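Side-chain contacts in SAP-like pentraxin (Limulus polyphemus, PDB 3FLP), which binds two calcium ions per subunit, assembles as a doubly stacked heptamer and, as an invertebrate lectin of the pentraxin family, probably recognises sugars: residues 115-119 against 120-124; 201-204 against 205-209. All coordinates share one frame; numbering follows the deposited sequence.

Interaction 1 (115-119 against 120-124); sequences VYANG and SPCGT
Tyr116 and Pro121 meet on one face of a beta hairpin, and Val115, Ala117 and Cys122 meet on the other. The hairpin joins strands 112-117 and 120-125 through a type I' turn from Ala117 to Ser120, with Asn118 and Gly119 at its centre.

Tyr116 and Pro121 form a non-hydrogen-bonded antiparallel pair. The phenol ring lies aslant to the proline. Its CD2-CE2 side does the touching: Tyr116 CE2 is 3.5 Å from Pro121 CB, and Tyr116 CD2 is 3.3 Å from Pro121 CA. The first torsion of Tyr116 sets CG anti to the carbonyl carbon (chi1 -59°). This places the ring beside its own backbone N. Tyr116 also touches Val178 of helix 175-182, and Tyr116 OH and Thr175 OG1 share a hydrogen bond.

Cys122 starts toward 115-119, on the side of Val115 and Ala117. Its CB packs 3.8 Å from Val115 CG2, and its SG sits 3.7 Å from Ala117 CB. The same sulfur is tied to Cys90 of strand 86-90 by a disulfide.

The backbone is paired at the turn and just beyond it. Ala117 N donates to Ser120 O at 3.0 Å. Ser120 N returns a bond to Ala117 O, also at 3.0 Å, and this reciprocal pair closes the turn. Cys122 N gives a nearly straight bond to Val115 O (168° at the hydrogen). A water also donates to Val115 O and accepts from Gly123 N.

Two bonds therefore grip Val115 O, one from Cys122 N and one from the water. The chemistry differs between the faces: Tyr116 combines apolar packing with a hydroxyl held by the helix, while Cys122 ties the hairpin covalently to strand 86-90.

Interaction 2 (201-204 against 205-209); sequences FVAD and DGVIV
The turn linking strands 201-204 and 207-211 lies at a subunit interface of the pentraxin beta-sandwich. Ala203 and Val207 meet inside the bend: Ala203 CB is 3.6 Å from Val207 CG2. Val207 CG1 lies 3.8 Å from Asp204 O. The valine also packs on Ile9 and Phe11 of strand 7-11.

Asp204 turns its carboxylate forward, to the peptide N-H of Asp205. Its CG is turned roughly anti to the backbone N (chi1 -150°), which carries OD1 to the next peptide. Asp205 N donates to Asp204 OD1 at 2.6 Å. The bond is bent, 142° at the hydrogen, and reaches the anti side of the carboxylate, 32° out of its plane.

The two carboxylates come close, with Asp204 OD1 3.8 Å from Asp205 OD1. Asp205 OD2 accepts a bond from Phe19 N. Asp204 OD1 also lies near its counterpart, Asp204 of the second subunit, whose strand pairs antiparallel with this region.

The negative charges may raise the carboxylates' proton affinity. The bonds from Asp205 N and Phe19 N should partly offset their repulsion.

Overall arrangement
Interaction 1 comes first along the chain, and interaction 2 follows near the C-terminal end. Their centres are 29 Å apart, on opposite sides of the chain's centre, and their nearest atoms are about 20 Å apart. Both reach the same antiparallel sheet: strands 112-117 and 120-125 belong to it, as does strand 207-211. Strand 201-204 is, within this chain, an outermost strand of the other sheet, so the turn of interaction 2 passes from one sheet to the other. The hairpin of interaction 1 touches no other chain of the assembly. The strands of interaction 2 continue their pairing into a second subunit, so this side contributes to the oligomer.

Interaction 1 (115-119 against 120-124)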
ATOM      1  N   VAL A 115     -22.827  -4.445 -39.456  1.00  9.81           N
ATOM      2  CA  VAL A 115     -21.430  -4.859 -39.494  1.00  9.83           C
ATOM      3  C   VAL A 115     -20.541  -3.719 -39.025  1.00  9.20           C
ATOM      4  O   VAL A 115     -20.900  -2.541 -39.139  1.00  7.22           O
ATOM      5  CB  VAL A 115     -20.993  -5.311 -40.911  1.00 10.60           C
ATOM      6  CG1 VAL A 115     -21.864  -6.466 -41.370  1.00  7.10           C
ATOM      7  CG2 VAL A 115     -21.071  -4.147 -41.890  1.00  8.33           C
ATOM      8  N   TYR A 116     -19.382  -4.084 -38.490  1.00  8.68           N
ATOM      9  CA  TYR A 116     -18.440  -3.118 -37.969  1.00  7.27           C
ATOM     10  C   TYR A 116     -17.012  -3.405 -38.411  1.00  9.00           C
ATOM     11  O   TYR A 116     -16.594  -4.561 -38.491  1.00  8.94           O
ATOM     12  CB  TYR A 116     -18.501  -3.125 -36.445  1.00  7.66           C
ATOM     13  CG  TYR A 116     -19.868  -2.807 -35.882  1.00  7.15           C
ATOM     14  CD1 TYR A 116     -20.898  -3.753 -35.900  1.00  5.62           C
ATOM     15  CD2 TYR A 116     -20.139  -1.549 -35.357  1.00  4.83           C
ATOM     16  CE1 TYR A 116     -22.161  -3.439 -35.406  1.00  5.83           C
ATOM     17  CE2 TYR A 116     -21.383  -1.229 -34.866  1.00  7.13           C
ATOM     18  CZ  TYR A 116     -22.392  -2.174 -34.892  1.00  6.27           C
ATOM     19  OH  TYR A 116     -23.625  -1.823 -34.406  1.00 10.10           O
ATOM     20  N   ALA A 117     -16.265  -2.343 -38.689  1.00  9.27           N
ATOM     21  CA  ALA A 117     -14.874  -2.463 -39.096  1.00  9.67           C
ATOM     22  C   ALA A 117     -14.058  -1.649 -38.100  1.00  9.69           C
ATOM     23  O   ALA A 117     -14.320  -0.463 -37.898  1.00 11.34           O
ATOM     24  CB  ALA A 117     -14.695  -1.924 -40.507  1.00  9.83           C
ATOM     25  N   ASN A 118     -13.086  -2.294 -37.464  1.00  8.45           N
ATOM     26  CA  ASN A 118     -12.239  -1.644 -36.476  1.00  9.45           C
ATOM     27  C   ASN A 118     -13.040  -0.953 -35.370  1.00  9.48           C
ATOM     28  O   ASN A 118     -12.682   0.134 -34.903  1.00  7.95           O
ATOM     29  CB  ASN A 118     -11.288  -0.648 -37.157  1.00  8.97           C
ATOM     30  CG  ASN A 118     -10.159  -1.345 -37.898  1.00 11.36           C
ATOM     31  OD1 ASN A 118      -9.894  -2.530 -37.669  1.00 11.06           O
ATOM     32  ND2 ASN A 118      -9.479  -0.614 -38.778  1.00 12.26           N
ATOM     33  N   GLY A 119     -14.129  -1.594 -34.959  1.00 10.00           N
ATOM     34  CA  GLY A 119     -14.949  -1.046 -33.894  1.00 11.27           C
ATOM     35  C   GLY A 119     -15.923   0.055 -34.270  1.00 12.29           C
ATOM     36  O   GLY A 119     -16.613   0.584 -33.400  1.00 14.46           O
ATOM     37  N   SER A 120     -15.992   0.411 -35.549  1.00 12.24           N
ATOM     38  CA  SER A 120     -16.919   1.456 -35.988  1.00 14.06           C
ATOM     39  C   SER A 120     -18.014   0.891 -36.879  1.00 12.89           C
ATOM     40  O   SER A 120     -17.759   0.027 -37.706  1.00 13.03           O
ATOM     41  CB  SER A 120     -16.177   2.557 -36.756  1.00 15.32           C
ATOM     42  OG  SER A 120     -15.326   3.297 -35.898  1.00 19.46           O
ATOM     43  N   PRO A 121     -19.251   1.382 -36.719  1.00 13.68           N
ATOM     44  CA  PRO A 121     -20.387   0.914 -37.523  1.00 14.00           C
ATOM     45  C   PRO A 121     -20.256   1.278 -38.999  1.00 14.72           C
ATOM     46  O   PRO A 121     -19.926   2.413 -39.334  1.00 16.62           O
ATOM     47  CB  PRO A 121     -21.586   1.593 -36.857  1.00 14.14           C
ATOM     48  CG  PRO A 121     -20.998   2.883 -36.330  1.00 12.29           C
ATOM     49  CD  PRO A 121     -19.667   2.426 -35.760  1.00 12.46           C
ATOM     50  N   CYS A 122     -20.501   0.314 -39.881  1.00 15.32           N
ATOM     51  CA  CYS A 122     -20.418   0.567 -41.318  1.00 16.61           C
ATOM     52  C   CYS A 122     -21.816   0.799 -41.877  1.00 17.04           C
ATOM     53  O   CYS A 122     -21.978   1.389 -42.943  1.00 16.46           O
ATOM     54  CB  CYS A 122     -19.795  -0.616 -42.057  1.00 17.66           C
ATOM     55  SG  CYS A 122     -18.135  -1.121 -41.509  1.00 20.03           S
ATOM     56  N   GLY A 123     -22.824   0.323 -41.150  1.00 16.11           N
ATOM     57  CA  GLY A 123     -24.194   0.483 -41.596  1.00 17.28           C
ATOM     58  C   GLY A 123     -25.041  -0.717 -41.215  1.00 17.94           C
ATOM     59  O   GLY A 123     -24.536  -1.680 -40.639  1.00 17.32           O
ATOM     60  N   THR A 124     -26.327  -0.662 -41.542  1.00 17.89           N
ATOM     61  CA  THR A 124     -27.235  -1.751 -41.219  1.00 19.27           C
ATOM     62  C   THR A 124     -28.106  -2.119 -42.410  1.00 19.91           C
ATOM     63  O   THR A 124     -28.159  -1.401 -43.409  1.00 18.65           O
ATOM     64  CB  THR A 124     -28.169  -1.367 -40.054  1.00 20.04           C
ATOM     65  OG1 THR A 124     -28.984  -0.261 -40.457  1.00 21.93           O
ATOM     66  CG2 THR A 124     -27.360  -0.963 -38.812  1.00 19.47           C
TER
HETATM   67  O   HOH W   1     -23.161  -0.883 -38.209  1.00 14.99           O

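Interaction 2 (201-204 against 205-209)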
ATOM      1  N   PHE A 201     -11.490 -27.078 -31.193  1.00  8.53           N
ATOM      2  CA  PHE A 201     -11.728 -27.146 -32.624  1.00  7.39           C
ATOM      3  C   PHE A 201     -10.690 -28.018 -33.306  1.00  7.51           C
ATOM      4  O   PHE A 201      -9.551 -28.131 -32.843  1.00  7.04           O
ATOM      5  CB  PHE A 201     -11.739 -25.738 -33.230  1.00  7.54           C
ATOM      6  CG  PHE A 201     -10.482 -24.943 -32.988  1.00  7.56           C
ATOM      7  CD1 PHE A 201      -9.366 -25.104 -33.808  1.00  7.65           C
ATOM      8  CD2 PHE A 201     -10.429 -24.003 -31.963  1.00  8.05           C
ATOM      9  CE1 PHE A 201      -8.211 -24.336 -33.615  1.00  9.26           C
ATOM     10  CE2 PHE A 201      -9.283 -23.229 -31.759  1.00  9.80           C
ATOM     11  CZ  PHE A 201      -8.170 -23.395 -32.588  1.00  7.71           C
ATOM     12  N   VAL A 202     -11.101 -28.663 -34.388  1.00  8.12           N
ATOM     13  CA  VAL A 202     -10.215 -29.511 -35.158  1.00  9.97           C
ATOM     14  C   VAL A 202      -9.479 -28.622 -36.154  1.00 11.89           C
ATOM     15  O   VAL A 202     -10.083 -27.747 -36.773  1.00 13.07           O
ATOM     16  CB  VAL A 202     -11.012 -30.576 -35.934  1.00 10.85           C
ATOM     17  CG1 VAL A 202     -10.081 -31.411 -36.791  1.00 12.73           C
ATOM     18  CG2 VAL A 202     -11.748 -31.471 -34.971  1.00 13.25           C
ATOM     19  N   ALA A 203      -8.175 -28.827 -36.290  1.00 12.71           N
ATOM     20  CA  ALA A 203      -7.370 -28.058 -37.236  1.00 13.39           C
ATOM     21  C   ALA A 203      -6.990 -29.046 -38.331  1.00 15.13           C
ATOM     22  O   ALA A 203      -6.525 -30.150 -38.038  1.00 16.93           O
ATOM     23  CB  ALA A 203      -6.126 -27.513 -36.557  1.00 11.90           C
ATOM     24  N   ASP A 204      -7.193 -28.677 -39.591  1.00 14.81           N
ATOM     25  CA  ASP A 204      -6.869 -29.613 -40.660  1.00 14.97           C
ATOM     26  C   ASP A 204      -6.355 -28.957 -41.932  1.00 14.47           C
ATOM     27  O   ASP A 204      -6.512 -27.754 -42.144  1.00 14.39           O
ATOM     28  CB  ASP A 204      -8.097 -30.465 -40.995  1.00 15.89           C
ATOM     29  CG  ASP A 204      -7.727 -31.852 -41.499  1.00 18.88           C
ATOM     30  OD1 ASP A 204      -6.544 -32.081 -41.833  1.00 19.11           O
ATOM     31  OD2 ASP A 204      -8.625 -32.719 -41.568  1.00 21.98           O
ATOM     32  N   ASP A 205      -5.737 -29.777 -42.772  1.00 14.00           N
ATOM     33  CA  ASP A 205      -5.187 -29.353 -44.052  1.00 14.85           C
ATOM     34  C   ASP A 205      -4.155 -28.225 -44.016  1.00 12.95           C
ATOM     35  O   ASP A 205      -4.231 -27.276 -44.788  1.00 12.36           O
ATOM     36  CB  ASP A 205      -6.318 -29.003 -45.040  1.00 17.00           C
ATOM     37  CG  ASP A 205      -6.999 -30.253 -45.636  1.00 21.41           C
ATOM     38  OD1 ASP A 205      -6.424 -31.363 -45.544  1.00 21.88           O
ATOM     39  OD2 ASP A 205      -8.102 -30.125 -46.216  1.00 22.00           O
ATOM     40  N   GLY A 206      -3.199 -28.339 -43.104  1.00 11.34           N
ATOM     41  CA  GLY A 206      -2.127 -27.365 -43.029  1.00 11.97           C
ATOM     42  C   GLY A 206      -2.320 -25.958 -42.492  1.00 10.60           C
ATOM     43  O   GLY A 206      -1.629 -25.049 -42.952  1.00 11.12           O
ATOM     44  N   VAL A 207      -3.236 -25.748 -41.549  1.00  9.49           N
ATOM     45  CA  VAL A 207      -3.383 -24.411 -40.993  1.00  8.78           C
ATOM     46  C   VAL A 207      -2.148 -24.212 -40.118  1.00  8.66           C
ATOM     47  O   VAL A 207      -1.574 -25.184 -39.614  1.00  7.15           O
ATOM     48  CB  VAL A 207      -4.664 -24.256 -40.139  1.00  8.96           C
ATOM     49  CG1 VAL A 207      -5.885 -24.179 -41.051  1.00 10.42           C
ATOM     50  CG2 VAL A 207      -4.800 -25.419 -39.162  1.00  9.58           C
ATOM     51  N   ILE A 208      -1.728 -22.962 -39.953  1.00  8.66           N
ATOM     52  CA  ILE A 208      -0.542 -22.662 -39.163  1.00  8.56           C
ATOM     53  C   ILE A 208      -0.910 -21.961 -37.868  1.00  7.67           C
ATOM     54  O   ILE A 208      -1.603 -20.945 -37.880  1.00  8.28           O
ATOM     55  CB  ILE A 208       0.433 -21.759 -39.957  1.00 10.27           C
ATOM     56  CG1 ILE A 208       0.747 -22.397 -41.312  1.00 11.35           C
ATOM     57  CG2 ILE A 208       1.716 -21.559 -39.168  1.00 10.11           C
ATOM     58  CD1 ILE A 208       1.542 -21.501 -42.248  1.00 13.67           C
ATOM     59  N   VAL A 209      -0.443 -22.512 -36.751  1.00  7.80           N
ATOM     60  CA  VAL A 209      -0.710 -21.934 -35.443  1.00  6.95           C
ATOM     61  C   VAL A 209       0.446 -20.997 -35.075  1.00  9.43           C
ATOM     62  O   VAL A 209       1.613 -21.400 -35.073  1.00  9.64           O
ATOM     63  CB  VAL A 209      -0.838 -23.022 -34.351  1.00  6.92           C
ATOM     64  CG1 VAL A 209      -1.101 -22.361 -32.997  1.00  3.78           C
ATOM     65  CG2 VAL A 209      -1.966 -23.999 -34.699  1.00  3.81           C
TER